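Local atomic coordinates of pumilio homolog 23 (PDB entry 5WZJ), a protein that binds RNA sequence-specifically through Pumilio repeats, recognising a segment of 18S rRNA, and probably regulates translation and mRNA stability. Residues 179-183 with 364-368; 310-314 with 326-330; 318-324 with 357-362. All coordinates share one frame; numbering follows the deposited sequence.

Contact 1: 179-183 with 364-368. With nucleotides of chain B.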
loop_
_atom_site.group_PDB
_atom_site.type_symbol
_atom_site.label_atom_id
_atom_site.label_comp_id
_atom_site.label_asym_id
_atom_site.label_seq_id
_atom_site.Cartn_x
_atom_site.Cartn_y
_atom_site.Cartn_z
ATOM N N ALA A 179 2.048 6.049 -1.455
ATOM C CA ALA A 179 2.448 6.862 -2.598
ATOM C C ALA A 179 1.238 7.289 -3.416
ATOM O O ALA A 179 1.159 8.437 -3.868
ATOM C CB ALA A 179 3.438 6.092 -3.471
ATOM N N LYS A 180 0.278 6.377 -3.610
ATOM C CA LYS A 180 -0.933 6.725 -4.346
ATOM C C LYS A 180 -1.767 7.740 -3.575
ATOM O O LYS A 180 -2.291 8.697 -4.160
ATOM C CB LYS A 180 -1.748 5.464 -4.646
ATOM N N ARG A 181 -1.895 7.554 -2.259
ATOM C CA ARG A 181 -2.649 8.500 -1.447
ATOM C C ARG A 181 -1.976 9.873 -1.408
ATOM O O ARG A 181 -2.665 10.894 -1.314
ATOM C CB ARG A 181 -2.836 7.928 -0.034
ATOM C CG ARG A 181 -3.550 8.846 0.951
ATOM C CD ARG A 181 -3.938 8.117 2.242
ATOM N NE ARG A 181 -5.075 7.213 2.040
ATOM C CZ ARG A 181 -5.661 6.519 3.013
ATOM N NH1 ARG A 181 -5.220 6.616 4.267
ATOM N NH2 ARG A 181 -6.682 5.716 2.731
ATOM N N LEU A 182 -0.642 9.923 -1.497
ATOM C CA LEU A 182 0.099 11.181 -1.497
ATOM C C LEU A 182 0.490 11.649 -2.890
ATOM O O LEU A 182 1.203 12.652 -3.012
ATOM C CB LEU A 182 1.363 11.067 -0.639
ATOM C CG LEU A 182 1.096 10.925 0.849
ATOM C CD1 LEU A 182 2.391 11.111 1.619
ATOM C CD2 LEU A 182 0.040 11.942 1.265
ATOM N N ASN A 183 0.066 10.943 -3.938
ATOM C CA ASN A 183 0.327 11.373 -5.312
ATOM C C ASN A 183 1.830 11.425 -5.612
ATOM O O ASN A 183 2.308 12.303 -6.334
ATOM C CB ASN A 183 -0.341 12.726 -5.579
ATOM C CG ASN A 183 -0.859 12.858 -6.990
ATOM O OD1 ASN A 183 -1.719 12.088 -7.423
ATOM N ND2 ASN A 183 -0.359 13.855 -7.711
ATOM N N ALA A 364 -0.461 15.948 5.207
ATOM C CA ALA A 364 0.185 15.506 3.973
ATOM C C ALA A 364 -0.824 15.309 2.848
ATOM O O ALA A 364 -0.567 15.679 1.699
ATOM C CB ALA A 364 0.945 14.196 4.225
ATOM N N SER A 365 -1.975 14.708 3.153
ATOM C CA SER A 365 -2.956 14.469 2.101
ATOM C C SER A 365 -3.492 15.778 1.542
ATOM O O SER A 365 -3.672 15.909 0.328
ATOM C CB SER A 365 -4.106 13.601 2.629
ATOM O OG SER A 365 -3.627 12.331 3.045
ATOM N N LEU A 366 -3.783 16.747 2.411
ATOM C CA LEU A 366 -4.351 18.003 1.928
ATOM C C LEU A 366 -3.348 18.760 1.068
ATOM O O LEU A 366 -3.695 19.270 -0.008
ATOM C CB LEU A 366 -4.814 18.859 3.108
ATOM C CG LEU A 366 -5.669 20.066 2.738
ATOM C CD1 LEU A 366 -6.949 19.625 2.030
ATOM C CD2 LEU A 366 -5.996 20.921 3.970
ATOM N N ILE A 367 -2.096 18.810 1.506
ATOM C CA ILE A 367 -1.061 19.475 0.720
ATOM C C ILE A 367 -0.900 18.798 -0.637
ATOM O O ILE A 367 -0.801 19.468 -1.672
ATOM C CB ILE A 367 0.261 19.498 1.507
ATOM C CG1 ILE A 367 0.104 20.371 2.762
ATOM C CG2 ILE A 367 1.391 20.001 0.622
ATOM C CD1 ILE A 367 1.285 20.316 3.692
ATOM N N ALA A 368 -0.898 17.464 -0.659
ATOM C CA ALA A 368 -0.679 16.752 -1.916
ATOM C C ALA A 368 -1.817 16.985 -2.901
ATOM O O ALA A 368 -1.585 17.115 -4.109
ATOM C CB ALA A 368 -0.508 15.255 -1.650
ATOM P P U B 5 4.255 3.034 7.489
ATOM O OP1 U B 5 5.245 2.711 8.542
ATOM O OP2 U B 5 3.183 2.084 7.098
ATOM O "O5'" U B 5 3.553 4.414 7.865
ATOM C "C5'" U B 5 4.335 5.550 8.216
ATOM C "C4'" U B 5 3.520 6.559 8.982
ATOM O "O4'" U B 5 2.528 7.141 8.093
ATOM C "C3'" U B 5 2.745 5.989 10.165
ATOM O "O3'" U B 5 2.635 6.999 11.155
ATOM C "C2'" U B 5 1.366 5.725 9.563
ATOM O "O2'" U B 5 0.314 5.684 10.502
ATOM C "C1'" U B 5 1.227 6.904 8.605
ATOM N N1 U B 5 0.342 6.661 7.457
ATOM C C2 U B 5 -0.671 7.575 7.248
ATOM O O2 U B 5 -0.857 8.524 7.983
ATOM N N3 U B 5 -1.469 7.334 6.159
ATOM C C4 U B 5 -1.347 6.289 5.272
ATOM O O4 U B 5 -2.146 6.220 4.344
ATOM C C5 U B 5 -0.269 5.385 5.541
ATOM C C6 U B 5 0.531 5.598 6.600
HETATM O O HOH W 1 -3.837 13.632 -1.498
#

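Contact 2: 310-314 with 326-330. With nucleotides of chain B.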
loop_
_atom_site.group_PDB
_atom_site.type_symbol
_atom_site.label_atom_id
_atom_site.label_comp_id
_atom_site.label_asym_id
_atom_site.label_seq_id
_atom_site.Cartn_x
_atom_site.Cartn_y
_atom_site.Cartn_z
ATOM N N PHE A 310 -19.442 13.967 5.376
ATOM C CA PHE A 310 -18.176 14.460 5.915
ATOM C C PHE A 310 -18.146 15.969 6.126
ATOM O O PHE A 310 -17.534 16.435 7.090
ATOM C CB PHE A 310 -17.024 14.049 4.993
ATOM C CG PHE A 310 -16.806 12.575 4.961
ATOM C CD1 PHE A 310 -16.158 11.943 6.017
ATOM C CD2 PHE A 310 -17.295 11.808 3.914
ATOM C CE1 PHE A 310 -15.984 10.569 6.022
ATOM C CE2 PHE A 310 -17.103 10.427 3.900
ATOM C CZ PHE A 310 -16.459 9.811 4.956
ATOM N N LYS A 311 -18.769 16.737 5.237
ATOM C CA LYS A 311 -18.687 18.189 5.323
ATOM C C LYS A 311 -19.183 18.663 6.686
ATOM O O LYS A 311 -20.178 18.157 7.211
ATOM C CB LYS A 311 -19.496 18.832 4.193
ATOM C CG LYS A 311 -19.320 20.366 4.075
ATOM C CD LYS A 311 -20.305 20.983 3.076
ATOM C CE LYS A 311 -20.270 22.520 3.133
ATOM N NZ LYS A 311 -21.150 23.153 2.107
ATOM N N ASN A 312 -18.445 19.600 7.283
ATOM C CA ASN A 312 -18.646 20.179 8.612
ATOM C C ASN A 312 -18.157 19.277 9.749
ATOM O O ASN A 312 -18.159 19.715 10.897
ATOM C CB ASN A 312 -20.110 20.574 8.888
ATOM C CG ASN A 312 -20.636 21.548 7.860
ATOM O OD1 ASN A 312 -19.966 22.511 7.518
ATOM N ND2 ASN A 312 -21.818 21.279 7.332
ATOM N N SER A 313 -17.712 18.048 9.479
ATOM C CA SER A 313 -17.155 17.191 10.519
ATOM C C SER A 313 -15.681 16.873 10.291
ATOM O O SER A 313 -15.138 15.982 10.956
ATOM C CB SER A 313 -17.957 15.888 10.623
ATOM O OG SER A 313 -19.323 16.140 10.940
ATOM N N LEU A 314 -15.015 17.579 9.379
ATOM C CA LEU A 314 -13.701 17.131 8.922
ATOM C C LEU A 314 -12.676 17.132 10.052
ATOM O O LEU A 314 -11.884 16.190 10.185
ATOM C CB LEU A 314 -13.222 18.010 7.765
ATOM C CG LEU A 314 -14.034 17.930 6.466
ATOM C CD1 LEU A 314 -13.359 18.751 5.364
ATOM C CD2 LEU A 314 -14.211 16.458 6.029
ATOM N N VAL A 326 -9.885 7.787 7.215
ATOM C CA VAL A 326 -10.977 8.041 6.281
ATOM C C VAL A 326 -10.863 9.443 5.704
ATOM O O VAL A 326 -11.081 9.657 4.504
ATOM C CB VAL A 326 -12.343 7.836 6.962
ATOM C CG1 VAL A 326 -13.466 8.015 5.937
ATOM C CG2 VAL A 326 -12.434 6.449 7.601
ATOM N N ILE A 327 -10.529 10.422 6.545
ATOM C CA ILE A 327 -10.368 11.782 6.045
ATOM C C ILE A 327 -9.216 11.838 5.044
ATOM O O ILE A 327 -9.300 12.520 4.015
ATOM C CB ILE A 327 -10.174 12.760 7.219
ATOM C CG1 ILE A 327 -11.407 12.746 8.123
ATOM C CG2 ILE A 327 -9.916 14.184 6.708
ATOM C CD1 ILE A 327 -12.741 12.956 7.349
ATOM N N GLN A 328 -8.141 11.090 5.308
ATOM C CA GLN A 328 -7.036 11.043 4.357
ATOM C C GLN A 328 -7.496 10.518 3.002
ATOM O O GLN A 328 -7.129 11.069 1.955
ATOM C CB GLN A 328 -5.907 10.177 4.902
ATOM C CG GLN A 328 -5.092 10.822 6.025
ATOM C CD GLN A 328 -3.962 9.912 6.469
ATOM O OE1 GLN A 328 -3.334 9.245 5.641
ATOM N NE2 GLN A 328 -3.712 9.855 7.778
ATOM N N ALA A 329 -8.295 9.446 3.004
ATOM C CA ALA A 329 -8.849 8.933 1.752
ATOM C C ALA A 329 -9.792 9.946 1.116
ATOM O O ALA A 329 -9.761 10.152 -0.102
ATOM C CB ALA A 329 -9.569 7.599 2.002
ATOM N N LEU A 330 -10.641 10.587 1.918
ATOM C CA LEU A 330 -11.550 11.592 1.367
ATOM C C LEU A 330 -10.779 12.726 0.698
ATOM O O LEU A 330 -11.078 13.116 -0.437
ATOM C CB LEU A 330 -12.447 12.151 2.467
ATOM C CG LEU A 330 -13.433 13.244 2.032
ATOM C CD1 LEU A 330 -14.702 12.647 1.426
ATOM C CD2 LEU A 330 -13.787 14.084 3.226
ATOM P P U B 5 4.255 3.034 7.489
ATOM O OP1 U B 5 5.245 2.711 8.542
ATOM O OP2 U B 5 3.183 2.084 7.098
ATOM O "O5'" U B 5 3.553 4.414 7.865
ATOM C "C5'" U B 5 4.335 5.550 8.216
ATOM C "C4'" U B 5 3.520 6.559 8.982
ATOM O "O4'" U B 5 2.528 7.141 8.093
ATOM C "C3'" U B 5 2.745 5.989 10.165
ATOM O "O3'" U B 5 2.635 6.999 11.155
ATOM C "C2'" U B 5 1.366 5.725 9.563
ATOM O "O2'" U B 5 0.314 5.684 10.502
ATOM C "C1'" U B 5 1.227 6.904 8.605
ATOM N N1 U B 5 0.342 6.661 7.457
ATOM C C2 U B 5 -0.671 7.575 7.248
ATOM O O2 U B 5 -0.857 8.524 7.983
ATOM N N3 U B 5 -1.469 7.334 6.159
ATOM C C4 U B 5 -1.347 6.289 5.272
ATOM O O4 U B 5 -2.146 6.220 4.344
ATOM C C5 U B 5 -0.269 5.385 5.541
ATOM C C6 U B 5 0.531 5.598 6.600
#

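Contact 3: 318-324 with 357-362. With nucleotides of chain B.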
loop_
_atom_site.group_PDB
_atom_site.type_symbol
_atom_site.label_atom_id
_atom_site.label_comp_id
_atom_site.label_asym_id
_atom_site.label_seq_id
_atom_site.Cartn_x
_atom_site.Cartn_y
_atom_site.Cartn_z
ATOM N N SER A 318 -10.722 14.038 11.842
ATOM C CA SER A 318 -9.271 14.034 11.682
ATOM C C SER A 318 -8.526 13.837 12.995
ATOM O O SER A 318 -7.359 13.437 12.970
ATOM C CB SER A 318 -8.810 15.332 11.027
ATOM O OG SER A 318 -9.325 15.441 9.717
ATOM N N VAL A 319 -9.152 14.108 14.145
ATOM C CA VAL A 319 -8.465 13.865 15.411
ATOM C C VAL A 319 -8.755 12.483 15.966
ATOM O O VAL A 319 -8.167 12.097 16.987
ATOM C CB VAL A 319 -8.802 14.940 16.467
ATOM C CG1 VAL A 319 -8.419 16.311 15.954
ATOM C CG2 VAL A 319 -10.272 14.899 16.852
ATOM N N ASP A 320 -9.618 11.710 15.314
ATOM C CA ASP A 320 -9.901 10.368 15.790
ATOM C C ASP A 320 -8.874 9.372 15.264
ATOM O O ASP A 320 -8.484 9.413 14.090
ATOM C CB ASP A 320 -11.303 9.931 15.383
ATOM C CG ASP A 320 -11.596 8.517 15.808
ATOM O OD1 ASP A 320 -11.796 8.319 17.022
ATOM O OD2 ASP A 320 -11.594 7.609 14.943
ATOM N N ARG A 321 -8.464 8.454 16.144
ATOM C CA ARG A 321 -7.407 7.497 15.831
ATOM C C ARG A 321 -7.740 6.610 14.634
ATOM O O ARG A 321 -6.819 6.092 13.993
ATOM C CB ARG A 321 -7.111 6.631 17.066
ATOM C CG ARG A 321 -8.224 5.647 17.418
ATOM C CD ARG A 321 -8.125 5.111 18.861
ATOM N NE ARG A 321 -6.935 4.296 19.112
ATOM C CZ ARG A 321 -6.878 2.975 18.947
ATOM N NH1 ARG A 321 -5.752 2.319 19.211
ATOM N NH2 ARG A 321 -7.943 2.309 18.514
ATOM N N CYS A 322 -9.019 6.395 14.324
ATOM C CA CYS A 322 -9.395 5.608 13.151
ATOM C C CYS A 322 -9.931 6.462 12.014
ATOM O O CYS A 322 -9.530 6.293 10.859
ATOM C CB CYS A 322 -10.451 4.551 13.521
ATOM S SG CYS A 322 -9.853 3.267 14.644
ATOM N N ALA A 323 -10.861 7.362 12.314
ATOM C CA ALA A 323 -11.507 8.137 11.266
ATOM C C ALA A 323 -10.544 9.060 10.526
ATOM O O ALA A 323 -10.862 9.485 9.412
ATOM C CB ALA A 323 -12.652 8.960 11.861
ATOM N N ASN A 324 -9.385 9.401 11.106
ATOM C CA ASN A 324 -8.515 10.320 10.374
ATOM C C ASN A 324 -7.999 9.677 9.098
ATOM O O ASN A 324 -7.718 10.381 8.126
ATOM C CB ASN A 324 -7.357 10.822 11.247
ATOM C CG ASN A 324 -6.195 9.858 11.309
ATOM O OD1 ASN A 324 -5.242 9.973 10.537
ATOM N ND2 ASN A 324 -6.263 8.895 12.235
ATOM N N GLN A 357 -1.115 16.294 17.523
ATOM C CA GLN A 357 -1.819 15.087 17.937
ATOM C C GLN A 357 -1.472 13.856 17.094
ATOM O O GLN A 357 -2.183 12.849 17.173
ATOM C CB GLN A 357 -3.324 15.339 17.910
ATOM C CG GLN A 357 -3.746 16.512 18.791
ATOM C CD GLN A 357 -5.226 16.768 18.728
ATOM O OE1 GLN A 357 -6.018 15.847 18.526
ATOM N NE2 GLN A 357 -5.612 18.020 18.887
ATOM N N GLY A 358 -0.404 13.908 16.304
ATOM C CA GLY A 358 0.043 12.734 15.573
ATOM C C GLY A 358 -0.808 12.388 14.366
ATOM O O GLY A 358 -0.988 11.202 14.055
ATOM N N LYS A 359 -1.323 13.395 13.666
ATOM C CA LYS A 359 -2.216 13.228 12.529
ATOM C C LYS A 359 -1.618 13.873 11.279
ATOM O O LYS A 359 -2.327 14.436 10.448
ATOM C CB LYS A 359 -3.594 13.812 12.850
ATOM C CG LYS A 359 -4.276 13.172 14.075
ATOM C CD LYS A 359 -4.475 11.664 13.884
ATOM C CE LYS A 359 -5.203 11.016 15.074
ATOM N NZ LYS A 359 -4.445 11.198 16.358
ATOM N N SER A 360 -0.293 13.785 11.124
ATOM C CA SER A 360 0.378 14.455 10.012
ATOM C C SER A 360 -0.022 13.899 8.643
ATOM O O SER A 360 0.144 14.592 7.640
ATOM C CB SER A 360 1.901 14.363 10.192
ATOM O OG SER A 360 2.342 13.019 10.311
ATOM N N GLY A 361 -0.542 12.674 8.569
ATOM C CA GLY A 361 -1.008 12.166 7.288
ATOM C C GLY A 361 -2.183 12.949 6.732
ATOM O O GLY A 361 -2.342 13.062 5.512
ATOM N N VAL A 362 -3.021 13.506 7.608
ATOM C CA VAL A 362 -4.105 14.368 7.138
ATOM C C VAL A 362 -3.524 15.605 6.469
ATOM O O VAL A 362 -3.950 16.008 5.381
ATOM C CB VAL A 362 -5.043 14.755 8.299
ATOM C CG1 VAL A 362 -6.135 15.709 7.803
ATOM C CG2 VAL A 362 -5.652 13.513 8.946
ATOM P P U B 6 3.374 6.866 12.569
ATOM O OP1 U B 6 3.592 8.252 13.051
ATOM O OP2 U B 6 4.512 5.936 12.458
ATOM O "O5'" U B 6 2.276 6.151 13.473
ATOM C "C5'" U B 6 2.138 6.421 14.860
ATOM C "C4'" U B 6 0.698 6.282 15.285
ATOM O "O4'" U B 6 -0.041 7.438 14.804
ATOM C "C3'" U B 6 -0.018 5.050 14.717
ATOM O "O3'" U B 6 -0.950 4.535 15.672
ATOM C "C2'" U B 6 -0.766 5.612 13.507
ATOM O "O2'" U B 6 -1.919 4.882 13.143
ATOM C "C1'" U B 6 -1.124 7.016 13.990
ATOM N N1 U B 6 -1.300 8.015 12.919
ATOM C C2 U B 6 -2.580 8.487 12.675
ATOM O O2 U B 6 -3.561 8.093 13.295
ATOM N N3 U B 6 -2.676 9.430 11.678
ATOM C C4 U B 6 -1.639 9.952 10.926
ATOM O O4 U B 6 -1.873 10.808 10.064
ATOM C C5 U B 6 -0.346 9.418 11.244
ATOM C C6 U B 6 -0.221 8.487 12.200
ATOM P P G B 7 -0.989 2.949 15.959
ATOM O OP1 G B 7 -0.798 2.775 17.417
ATOM O OP2 G B 7 -0.174 2.263 14.930
ATOM O "O5'" G B 7 -2.475 2.499 15.594
ATOM C "C5'" G B 7 -3.567 2.871 16.413
ATOM C "C4'" G B 7 -4.876 2.413 15.818
ATOM O "O4'" G B 7 -5.265 3.273 14.716
ATOM C "C3'" G B 7 -4.874 1.027 15.201
ATOM O "O3'" G B 7 -4.924 -0.002 16.172
ATOM C "C2'" G B 7 -6.092 1.085 14.286
ATOM O "O2'" G B 7 -7.283 0.933 15.039
ATOM C "C1'" G B 7 -6.020 2.533 13.779
ATOM N N9 G B 7 -5.354 2.593 12.469
ATOM C C8 G B 7 -4.007 2.488 12.210
ATOM N N7 G B 7 -3.742 2.533 10.937
ATOM C C5 G B 7 -4.979 2.661 10.319
ATOM C C6 G B 7 -5.323 2.756 8.946
ATOM O O6 G B 7 -4.564 2.746 7.976
ATOM N N1 G B 7 -6.693 2.884 8.745
ATOM C C2 G B 7 -7.617 2.896 9.759
ATOM N N2 G B 7 -8.899 3.013 9.385
ATOM N N3 G B 7 -7.310 2.803 11.046
ATOM C C4 G B 7 -5.986 2.689 11.253
HETATM O O HOH W 2 -5.954 13.241 17.884
#

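Contact 1: 179-183 with 364-368
Leu-182 packs against Ala-364 and Ala-368, one helical turn apart on the same side of helix 360-373. A single branch does the work: CD2 lies 3.8 Å from Ala-364 CB and more distantly approaches Ala-368 CB. The CG of Leu-182 is anti to its own carbonyl carbon (chi1 -68°); with the next torsion extended as well, this turns CD2 to the helix. Alanine suits both partner positions because a short side chain lets the backbones come close; the Ala-368 methyl sits 3.4 Å from Leu-182 O. Met-428 and Leu-431 of helix 427-436 also touch Leu-182, extending this apolar patch.

Helix 175-181 ends here. Asn-183, the first residue to leave helical geometry, has a positive phi (62°) and bonds back into the last turn, a Schellman motif; asparagine tolerates this conformation better than most residues with a side chain. Segment 179-183 thus docks by its helix end on helix 360-373, far along the sequence, within the Pumilio-type superhelix.

Direct polar bonding between the segments is replaced by water. One water molecule donates to Arg-181 O, 3.0 Å away, and to Ser-365 O at 2.9 Å, so it bridges two backbone carbonyls that could not bond to each other. Arg-181 O also takes a hydrogen bond from Ser-332. The Ser-365 hydroxyl is paired with Gly-361 O in its own helix, and so meets Arg-181 CG and the Leu-182 methyl only by packing.

Arg-181 reaches the RNA. Its chain runs out extended and bends at chi3 (-74°), bringing NH1 to 3.1 Å from O4 of U5 of chain B at an oblique approach, while CD packs 3.4 Å from the same oxygen. NH2 forms salt bridges with Glu-291 and Glu-295, which steady the guanidinium beside the base.

Contact 2: 310-314 with 326-330
Phe-310 lays its side chain against three residues of helix 323-332, and its ring is shared out among their methyl groups. CB begins at Leu-330, 3.7 Å from CD2, and CG remains against that methyl. Ring atom CD2 meets Leu-330 CD1 at 3.7 Å, whereas CD1 meets Ile-327 CD1 at 3.8 Å. Farther out, CE1 and CZ both touch Val-326 CG1, CE1 at 3.6 Å. Because CG is anti to the carbonyl carbon (chi1 -66°), the phenyl runs along the helix from Leu-330 to Val-326, crossing the valine at about a right angle. A long, flat, apolar residue is what spans a full turn here; an alanine in its place would probably leave Val-326 CG1 without its aromatic partner and open a gap beside Leu-330.

Leu-314 completes the layer, its CD2 lying 3.7 Å from Leu-330 CD2 and reaching Ile-327 CD1. A type II turn from Phe-310 to Ser-313, closed by Ser-313 N to Phe-310 O at 2.9 Å, brings the two together, with Asn-312 accepting its positive phi. The opposite face of the helix carries Gln-328, whose OE1 accepts from N3 of U5 of chain B (2.7 Å, 172°) while NE2 donates to O2 of that base.

Both segments lie in Pumilio repeat 6; helices 299-310 and 314-318 meet at the turn and cover one side of helix 323-332, helix 284-296 touches Val-326 and Leu-330, and helix 337-347 backs Leu-314.

Contact 3: 318-324 with 357-362
Part of the RNA-reading surface of the Pumilio superhelix is built here, where Lys-359, just before helix 360-373, and Val-362 in its first turn pack on Ser-318, which ends helix 314-318, and Asn-324, at the start of helix 323-332. Asp-320 caps the latter helix: OD2 accepts from Ala-323 N through its anti lone pair and from Cys-322 N above the carboxylate plane. Asn-324 ND2 donates to Asp-320 O (2.9 Å), which lies close to the plane of the asparagine amide and fixes the amide's rotation. With the flip settled, Asn-324 can read uracil: OD1 accepts from N3 of U6 of chain B at 2.9 Å, and ND2 donates to its O2. An amide suits this task, since it offers acceptor and donor side by side.

Lys-359 spans the joint with its aliphatic chain. CG lies 3.3 Å from Ser-318 O and CD 3.6 Å from Asn-324 CG, the two side chains crossing at about a right angle. Bends at chi2 and chi4 (-60°) return NZ to Gln-357 O, while a water joins NZ to Val-319 O and Gln-357 OE1. Val-362 packs beside it, CG1 3.7 Å from Ser-318 OG, whose hydroxyl pairs with Leu-314 O.

Gly-361 needs to be small: its N donates to O4 of U6 of chain B at 2.7 Å, and a beta carbon there would clash with that same oxygen.

The three contacts lie on neighbouring helices, with contacts 1 and 3 at the RNA and contact 2 behind the base-reading face of helix 323-332. Contacts 2 and 3 share that helix, their centres about 11 Å apart, while contacts 1 and 3 share helix 360-373. Gln-328 of contact 2, which reads U5 of chain B, connects them all: Gln-328 OE1 lies 3.5 Å from Arg-181 NH1 of contact 1, and Gln-328 CD packs 3.5 Å from Gly-361 C of contact 3. Contact 1 thus borders U5 of chain B, and contact 3 holds U6 and borders G7 of chain B, whereas the apolar layer of contact 2 lies on the helix side away from the bases.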